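Tryptophan synthase alpha-subunit (Pyrococcus furiosus, PDB 1GEQ) catalyses the aldol cleavage of indoleglycerol phosphate to indole and glyceraldehyde 3-phosphate, as the alpha part of the enzyme that completes tryptophan biosynthesis. Local coordinates at residues 9-14 and 26-31; 67-72 and 83-88; 95-100 and 126-131. One frame throughout, in Å; residues are numbered along the deposited sequence.

From the N terminus, contact 1 comes first: strand 6-12 meets helix 18-28 across the 11 residues between its segments. Contact 2 closes a loop of similar length, folding helix 65-76 against strand 83-87. Contact 3 spans 25 residues, among them strand 111-114, and joins helices 97-107 and 122-132 on the barrel's outer surface. The three loops follow in series; none nests in or crosses another. Contact 2 nevertheless touches both others. Tyr10 CE1 lies 3.9 Å from Met86 SD, and Ala13 packs on Ile71, linking contacts 1 and 2. Phe69 CZ and Phe100 CZ, 4.0 Å apart, link contacts 2 and 3; contacts 1 and 3 stay about 10 Å apart at nearest atoms.

Contact 1 of 3, residues 9-14 and 26-31; sequences PYLTAG and LALDEY
Leu28 turns CG anti to its carbonyl carbon (chi1 -62°) and then runs straight on (chi2 176°), which carries CD1 from the helix toward the outward-facing side chains of strand residues Pro9 and Leu11. Leu11 has the same two-step shape, chi1 -67° and an extended second torsion, and extends its own CD1 toward the helix. The two methyls meet end to end but loosely, with Leu11 CD1 4.4 Å from Leu28 CD1. The closer approach is on the other strand residue, where Pro9 CB lies 4.1 Å from Leu28 CD1. One methyl is thus shared by the flank of a proline ring and a leucine branch, and no hydrogen bond crosses between the segments. The backbones stand well apart, 7.8 Å between Pro9 CA and Leu28 CA, so side chains alone bridge the gap.

This is the first strand-to-helix layer of a TIM barrel: strand 6-12, helix 18-28 and strand 35-38 form a beta-alpha-beta unit, and Pro9 and Leu11 are the alternate residues that face its helix. Main-chain bonds from both to Glu36, an active-site proton acceptor, tie the strand to its neighbour. Tyr10, between them, points to the opposite side, into the barrel. Its OH is 2.8 Å from Thr12 OG1, which also bonds Ser54 OG, so the hydroxyl that meets the phenol is itself positioned by a second-shell serine.

Behind Leu28 the chain turns, Tyr31 N donating to Leu28 O (2.9 Å). Val242 of helix 235-246 packs against Leu28, and Leu223 and Ile227 of helix 221-230 cover Pro9 and Leu11. The next residue, Asp29, sends its CB away from the strand, and its two carboxylate oxygens bond Ser79 OG and Thr81 OG1.

Contact 2 of 3, residues 67-72 and 83-88; sequences EAFWIV and IVLMTY
Helix residues 67-72 lie over strand residues 83-87, the backbones coming nearest at Val72 and Ile83, whose CA atoms are 7.9 Å apart. There the two beta-branched side chains slide past one another in opposite directions. Val72 CG2 and Ile83 CG2 touch at 4.2 Å. Two residues further along the strand, Leu85 rises at about a right angle to Phe69 and sets its CD2 against CE1 of the ring, 4.0 Å away, meeting it obliquely. The CB of Phe69 leaves the helix away from the strand, and the ring swings back to make this contact. Leu85 has a first torsion of -146°, some way from staggered, which may reflect mild strain.

Leu37 of the adjoining strand packs on both Val72 and Leu85, and Phe100 meets the Phe69 ring edge-to-face, so the contact belongs to the layer between barrel and helices. At the strand's end, beyond this layer, Tyr88 OH bonds Asp47 OD1, an active-site proton acceptor. Because all four touching side chains are apolar and buried, shape and exclusion of water, rather than directed bonds, hold helix to strand.

Contact 3 of 3, residues 95-100 and 126-131; sequences AGVRNF and TEIARE
Arg98 lays one face of its guanidinium over Ile128, whose CG2 sits 3.9 Å above the centre of the group, while Glu131 comes to its edge. Arg98 NH2 donates to Glu131 OE2 in a salt bridge modelled at 2.5 Å, so short that its exact length is doubtful. As modelled the bond is fairly straight, 161° at the hydrogen, and the guanidinium and carboxylate planes are only 24° apart. Beside this exposed pair, the Val97 and Ile128 side chains cross at about a right angle, with Val97 CG1 4.2 Å from Ile128 CD1. Cutting Ile128 back to an alanine is likely to leave that guanidinium face without its apolar cover and Val97 CG1 without its partner.

The contact joins two neighbouring helices, 97-107 and 122-132, that flank strand 111-114 on the outside of the TIM barrel. With chi1 at -171° the Arg98 chain sets off opposite the backbone N, then bends twice to bring its end across to helix 122-132. There its NE forms a further salt bridge, to Glu132, so two acids grip one guanidinium. Gly96 N-caps the helix carrying Val97 and Arg98, its O accepting Phe100 N at 2.8 Å.

Contact 1 of 3, residues 9-14 and 26-31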
# COMPACT_ATOMS: atom_id res chain seq x y z
N PRO A 9 7.09 -0.99 -2.39
CA PRO A 9 6.38 -0.95 -3.67
C PRO A 9 4.88 -1.16 -3.50
O PRO A 9 4.44 -1.88 -2.59
CB PRO A 9 7.01 -2.10 -4.46
CG PRO A 9 8.35 -2.36 -3.76
CD PRO A 9 8.00 -2.14 -2.31
N TYR A 10 4.10 -0.51 -4.36
CA TYR A 10 2.66 -0.69 -4.37
C TYR A 10 2.38 -1.22 -5.78
O TYR A 10 2.92 -0.69 -6.75
CB TYR A 10 1.88 0.62 -4.20
CG TYR A 10 0.44 0.46 -4.69
CD1 TYR A 10 -0.56 -0.02 -3.84
CD2 TYR A 10 0.12 0.66 -6.04
CE1 TYR A 10 -1.84 -0.32 -4.33
CE2 TYR A 10 -1.15 0.37 -6.53
CZ TYR A 10 -2.12 -0.13 -5.68
OH TYR A 10 -3.36 -0.46 -6.18
N LEU A 11 1.55 -2.25 -5.88
CA LEU A 11 1.19 -2.82 -7.18
C LEU A 11 -0.28 -3.19 -7.12
O LEU A 11 -0.78 -3.59 -6.06
CB LEU A 11 1.99 -4.10 -7.48
CG LEU A 11 3.50 -4.02 -7.72
CD1 LEU A 11 4.05 -5.42 -7.93
CD2 LEU A 11 3.79 -3.15 -8.92
N THR A 12 -0.99 -3.07 -8.24
CA THR A 12 -2.39 -3.44 -8.26
C THR A 12 -2.49 -4.93 -8.64
O THR A 12 -1.88 -5.36 -9.63
CB THR A 12 -3.18 -2.59 -9.27
OG1 THR A 12 -3.12 -1.21 -8.86
CG2 THR A 12 -4.63 -3.04 -9.34
N ALA A 13 -3.23 -5.70 -7.86
CA ALA A 13 -3.38 -7.13 -8.15
C ALA A 13 -4.13 -7.33 -9.47
O ALA A 13 -5.15 -6.69 -9.73
CB ALA A 13 -4.14 -7.82 -7.01
N GLY A 14 -3.60 -8.21 -10.32
CA GLY A 14 -4.23 -8.50 -11.59
C GLY A 14 -3.94 -7.53 -12.72
O GLY A 14 -4.62 -7.55 -13.75
N LEU A 26 8.06 -10.97 -7.09
CA LEU A 26 9.28 -11.75 -6.92
C LEU A 26 10.50 -10.97 -7.41
O LEU A 26 11.58 -11.07 -6.83
CB LEU A 26 9.16 -13.08 -7.68
CG LEU A 26 8.13 -14.03 -7.05
CD1 LEU A 26 7.81 -15.18 -8.00
CD2 LEU A 26 8.69 -14.56 -5.74
N ALA A 27 10.33 -10.18 -8.46
CA ALA A 27 11.45 -9.40 -8.97
C ALA A 27 11.81 -8.20 -8.10
O ALA A 27 12.98 -7.81 -8.03
CB ALA A 27 11.15 -8.93 -10.39
N LEU A 28 10.83 -7.61 -7.43
CA LEU A 28 11.09 -6.44 -6.58
C LEU A 28 11.38 -6.78 -5.12
O LEU A 28 11.84 -5.93 -4.36
CB LEU A 28 9.89 -5.48 -6.63
CG LEU A 28 9.52 -4.86 -7.98
CD1 LEU A 28 8.25 -4.02 -7.83
CD2 LEU A 28 10.67 -4.01 -8.48
N ASP A 29 11.11 -8.02 -4.74
CA ASP A 29 11.31 -8.44 -3.36
C ASP A 29 12.67 -8.10 -2.74
O ASP A 29 12.73 -7.64 -1.60
CB ASP A 29 11.06 -9.94 -3.22
CG ASP A 29 10.85 -10.36 -1.78
OD1 ASP A 29 11.18 -11.51 -1.44
OD2 ASP A 29 10.35 -9.53 -0.99
N GLU A 30 13.76 -8.31 -3.47
CA GLU A 30 15.08 -8.04 -2.92
C GLU A 30 15.34 -6.57 -2.60
O GLU A 30 16.32 -6.25 -1.92
CB GLU A 30 16.19 -8.54 -3.85
CG GLU A 30 16.22 -7.89 -5.21
CD GLU A 30 17.50 -8.18 -5.97
OE1 GLU A 30 17.43 -8.52 -7.17
OE2 GLU A 30 18.59 -8.08 -5.35
N TYR A 31 14.48 -5.67 -3.07
CA TYR A 31 14.68 -4.25 -2.79
C TYR A 31 13.63 -3.72 -1.81
O TYR A 31 13.78 -2.62 -1.29
CB TYR A 31 14.55 -3.40 -4.06
CG TYR A 31 15.36 -3.84 -5.25
CD1 TYR A 31 14.77 -4.56 -6.29
CD2 TYR A 31 16.70 -3.48 -5.38
CE1 TYR A 31 15.49 -4.91 -7.43
CE2 TYR A 31 17.43 -3.83 -6.52
CZ TYR A 31 16.82 -4.54 -7.54
OH TYR A 31 17.52 -4.87 -8.67

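Contact 2 of 3, residues 67-72 and 83-88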
# COMPACT_ATOMS: atom_id res chain seq x y z
N GLU A 67 -8.35 -14.11 -6.35
CA GLU A 67 -7.06 -14.22 -7.02
C GLU A 67 -6.00 -13.45 -6.25
O GLU A 67 -4.81 -13.74 -6.35
CB GLU A 67 -7.16 -13.72 -8.46
CG GLU A 67 -7.81 -14.73 -9.39
CD GLU A 67 -8.08 -14.17 -10.77
OE1 GLU A 67 -8.67 -14.90 -11.60
OE2 GLU A 67 -7.72 -13.00 -11.03
N ALA A 68 -6.43 -12.46 -5.48
CA ALA A 68 -5.51 -11.67 -4.68
C ALA A 68 -4.87 -12.60 -3.66
O ALA A 68 -3.67 -12.55 -3.43
CB ALA A 68 -6.26 -10.54 -3.98
N PHE A 69 -5.69 -13.45 -3.06
CA PHE A 69 -5.20 -14.39 -2.06
C PHE A 69 -4.27 -15.42 -2.69
O PHE A 69 -3.38 -15.94 -2.02
CB PHE A 69 -6.37 -15.08 -1.35
CG PHE A 69 -7.28 -14.14 -0.60
CD1 PHE A 69 -6.75 -13.20 0.28
CD2 PHE A 69 -8.66 -14.20 -0.77
CE1 PHE A 69 -7.58 -12.33 1.00
CE2 PHE A 69 -9.51 -13.34 -0.06
CZ PHE A 69 -8.97 -12.40 0.83
N TRP A 70 -4.49 -15.72 -3.96
CA TRP A 70 -3.65 -16.68 -4.68
C TRP A 70 -2.25 -16.10 -4.84
O TRP A 70 -1.26 -16.78 -4.64
CB TRP A 70 -4.25 -16.96 -6.07
CG TRP A 70 -3.38 -17.83 -6.94
CD1 TRP A 70 -3.38 -19.20 -7.00
CD2 TRP A 70 -2.36 -17.40 -7.84
NE1 TRP A 70 -2.43 -19.64 -7.88
CE2 TRP A 70 -1.78 -18.55 -8.42
CE3 TRP A 70 -1.87 -16.14 -8.22
CZ2 TRP A 70 -0.75 -18.49 -9.36
CZ3 TRP A 70 -0.84 -16.07 -9.16
CH2 TRP A 70 -0.29 -17.24 -9.71
N ILE A 71 -2.20 -14.83 -5.24
CA ILE A 71 -0.94 -14.13 -5.43
C ILE A 71 -0.09 -14.17 -4.17
O ILE A 71 1.09 -14.53 -4.21
CB ILE A 71 -1.19 -12.66 -5.85
CG1 ILE A 71 -1.79 -12.62 -7.26
CG2 ILE A 71 0.11 -11.87 -5.79
CD1 ILE A 71 -2.18 -11.22 -7.72
N VAL A 72 -0.69 -13.79 -3.05
CA VAL A 72 0.01 -13.78 -1.77
C VAL A 72 0.44 -15.18 -1.36
O VAL A 72 1.57 -15.38 -0.89
CB VAL A 72 -0.88 -13.19 -0.65
CG1 VAL A 72 -0.19 -13.34 0.70
CG2 VAL A 72 -1.17 -11.72 -0.94
N ILE A 83 3.49 -8.17 3.83
CA ILE A 83 2.53 -7.82 2.80
C ILE A 83 1.35 -7.10 3.42
O ILE A 83 0.76 -7.57 4.40
CB ILE A 83 1.96 -9.08 2.09
CG1 ILE A 83 2.98 -9.65 1.10
CG2 ILE A 83 0.65 -8.74 1.38
CD1 ILE A 83 3.20 -8.80 -0.13
N VAL A 84 0.99 -5.95 2.84
CA VAL A 84 -0.15 -5.19 3.32
C VAL A 84 -1.16 -5.17 2.17
O VAL A 84 -0.85 -4.73 1.07
CB VAL A 84 0.22 -3.73 3.67
CG1 VAL A 84 -1.04 -2.96 4.03
CG2 VAL A 84 1.21 -3.69 4.83
N LEU A 85 -2.35 -5.68 2.43
CA LEU A 85 -3.39 -5.70 1.42
C LEU A 85 -4.12 -4.35 1.50
O LEU A 85 -4.54 -3.93 2.58
CB LEU A 85 -4.36 -6.84 1.71
CG LEU A 85 -4.98 -7.57 0.51
CD1 LEU A 85 -3.89 -8.12 -0.38
CD2 LEU A 85 -5.88 -8.69 1.02
N MET A 86 -4.24 -3.68 0.36
CA MET A 86 -4.93 -2.39 0.30
C MET A 86 -6.25 -2.58 -0.45
O MET A 86 -6.27 -3.14 -1.56
CB MET A 86 -4.05 -1.35 -0.41
CG MET A 86 -4.59 0.07 -0.33
SD MET A 86 -3.46 1.26 -1.10
CE MET A 86 -4.57 2.67 -1.38
N THR A 87 -7.34 -2.12 0.13
CA THR A 87 -8.64 -2.31 -0.51
C THR A 87 -9.68 -1.29 -0.12
O THR A 87 -9.56 -0.62 0.91
CB THR A 87 -9.21 -3.70 -0.14
OG1 THR A 87 -10.43 -3.95 -0.85
CG2 THR A 87 -9.49 -3.76 1.35
N TYR A 88 -10.71 -1.17 -0.95
CA TYR A 88 -11.82 -0.29 -0.65
C TYR A 88 -12.75 -1.16 0.19
O TYR A 88 -12.61 -2.39 0.19
CB TYR A 88 -12.49 0.19 -1.94
CG TYR A 88 -11.76 1.36 -2.55
CD1 TYR A 88 -10.52 1.19 -3.17
CD2 TYR A 88 -12.28 2.65 -2.46
CE1 TYR A 88 -9.82 2.27 -3.68
CE2 TYR A 88 -11.58 3.74 -2.97
CZ TYR A 88 -10.35 3.55 -3.58
OH TYR A 88 -9.67 4.63 -4.08

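Contact 3 of 3, residues 95-100 and 126-131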
# COMPACT_ATOMS: atom_id res chain seq x y z
N ALA A 95 -18.35 -9.18 1.60
CA ALA A 95 -17.92 -10.56 1.83
C ALA A 95 -17.93 -10.91 3.31
O ALA A 95 -17.83 -12.08 3.67
CB ALA A 95 -16.53 -10.78 1.24
N GLY A 96 -18.04 -9.90 4.15
CA GLY A 96 -18.03 -10.13 5.58
C GLY A 96 -16.64 -9.87 6.12
O GLY A 96 -15.70 -10.61 5.82
N VAL A 97 -16.50 -8.82 6.92
CA VAL A 97 -15.22 -8.44 7.50
C VAL A 97 -14.46 -9.62 8.09
O VAL A 97 -13.32 -9.90 7.69
CB VAL A 97 -15.40 -7.37 8.59
CG1 VAL A 97 -14.07 -7.05 9.24
CG2 VAL A 97 -16.02 -6.12 7.99
N ARG A 98 -15.08 -10.32 9.03
CA ARG A 98 -14.44 -11.46 9.67
C ARG A 98 -13.97 -12.49 8.65
O ARG A 98 -12.81 -12.90 8.66
CB ARG A 98 -15.39 -12.10 10.68
CG ARG A 98 -14.72 -13.16 11.54
CD ARG A 98 -15.27 -13.13 12.95
NE ARG A 98 -14.20 -13.07 13.93
CZ ARG A 98 -14.20 -12.28 14.99
NH1 ARG A 98 -15.22 -11.46 15.22
NH2 ARG A 98 -13.17 -12.28 15.82
N ASN A 99 -14.87 -12.90 7.76
CA ASN A 99 -14.53 -13.88 6.73
C ASN A 99 -13.32 -13.41 5.93
O ASN A 99 -12.38 -14.17 5.70
CB ASN A 99 -15.69 -14.08 5.75
CG ASN A 99 -16.86 -14.81 6.36
OD1 ASN A 99 -16.77 -15.36 7.45
ND2 ASN A 99 -17.99 -14.82 5.64
N PHE A 100 -13.36 -12.15 5.51
CA PHE A 100 -12.28 -11.57 4.71
C PHE A 100 -10.95 -11.60 5.45
O PHE A 100 -9.97 -12.17 4.96
CB PHE A 100 -12.62 -10.13 4.33
CG PHE A 100 -11.74 -9.56 3.25
CD1 PHE A 100 -12.20 -9.46 1.94
CD2 PHE A 100 -10.44 -9.16 3.53
CE1 PHE A 100 -11.38 -8.96 0.93
CE2 PHE A 100 -9.61 -8.66 2.53
CZ PHE A 100 -10.08 -8.56 1.22
N THR A 126 -11.04 -2.66 13.95
CA THR A 126 -9.77 -2.86 14.65
C THR A 126 -9.85 -4.01 15.65
O THR A 126 -8.86 -4.71 15.89
CB THR A 126 -9.35 -1.58 15.42
OG1 THR A 126 -10.35 -1.24 16.38
CG2 THR A 126 -9.17 -0.43 14.45
N GLU A 127 -11.03 -4.20 16.22
CA GLU A 127 -11.27 -5.26 17.18
C GLU A 127 -11.10 -6.63 16.54
O GLU A 127 -10.36 -7.48 17.03
CB GLU A 127 -12.69 -5.13 17.74
CG GLU A 127 -13.12 -6.26 18.64
CD GLU A 127 -14.57 -6.13 19.09
OE1 GLU A 127 -14.88 -5.15 19.81
OE2 GLU A 127 -15.39 -7.00 18.73
N ILE A 128 -11.80 -6.82 15.43
CA ILE A 128 -11.77 -8.08 14.68
C ILE A 128 -10.40 -8.34 14.06
O ILE A 128 -9.93 -9.48 14.04
CB ILE A 128 -12.83 -8.05 13.58
CG1 ILE A 128 -14.20 -7.80 14.21
CG2 ILE A 128 -12.82 -9.35 12.80
CD1 ILE A 128 -15.26 -7.33 13.24
N ALA A 129 -9.76 -7.29 13.56
CA ALA A 129 -8.45 -7.43 12.95
C ALA A 129 -7.49 -8.03 13.97
O ALA A 129 -6.74 -8.96 13.67
CB ALA A 129 -7.94 -6.06 12.49
N ARG A 130 -7.52 -7.47 15.17
CA ARG A 130 -6.67 -7.95 16.25
C ARG A 130 -6.98 -9.41 16.55
O ARG A 130 -6.08 -10.23 16.70
CB ARG A 130 -6.91 -7.10 17.50
CG ARG A 130 -6.48 -7.78 18.78
CD ARG A 130 -6.74 -6.90 19.99
NE ARG A 130 -6.62 -7.65 21.24
CZ ARG A 130 -7.53 -8.51 21.69
NH1 ARG A 130 -8.64 -8.74 20.99
NH2 ARG A 130 -7.34 -9.16 22.83
N GLU A 131 -8.27 -9.73 16.63
CA GLU A 131 -8.68 -11.09 16.91
C GLU A 131 -8.22 -12.06 15.82
O GLU A 131 -7.85 -13.19 16.11
CB GLU A 131 -10.20 -11.16 17.09
CG GLU A 131 -10.64 -10.72 18.48
CD GLU A 131 -12.12 -10.38 18.56
OE1 GLU A 131 -12.56 -9.95 19.64
OE2 GLU A 131 -12.84 -10.54 17.55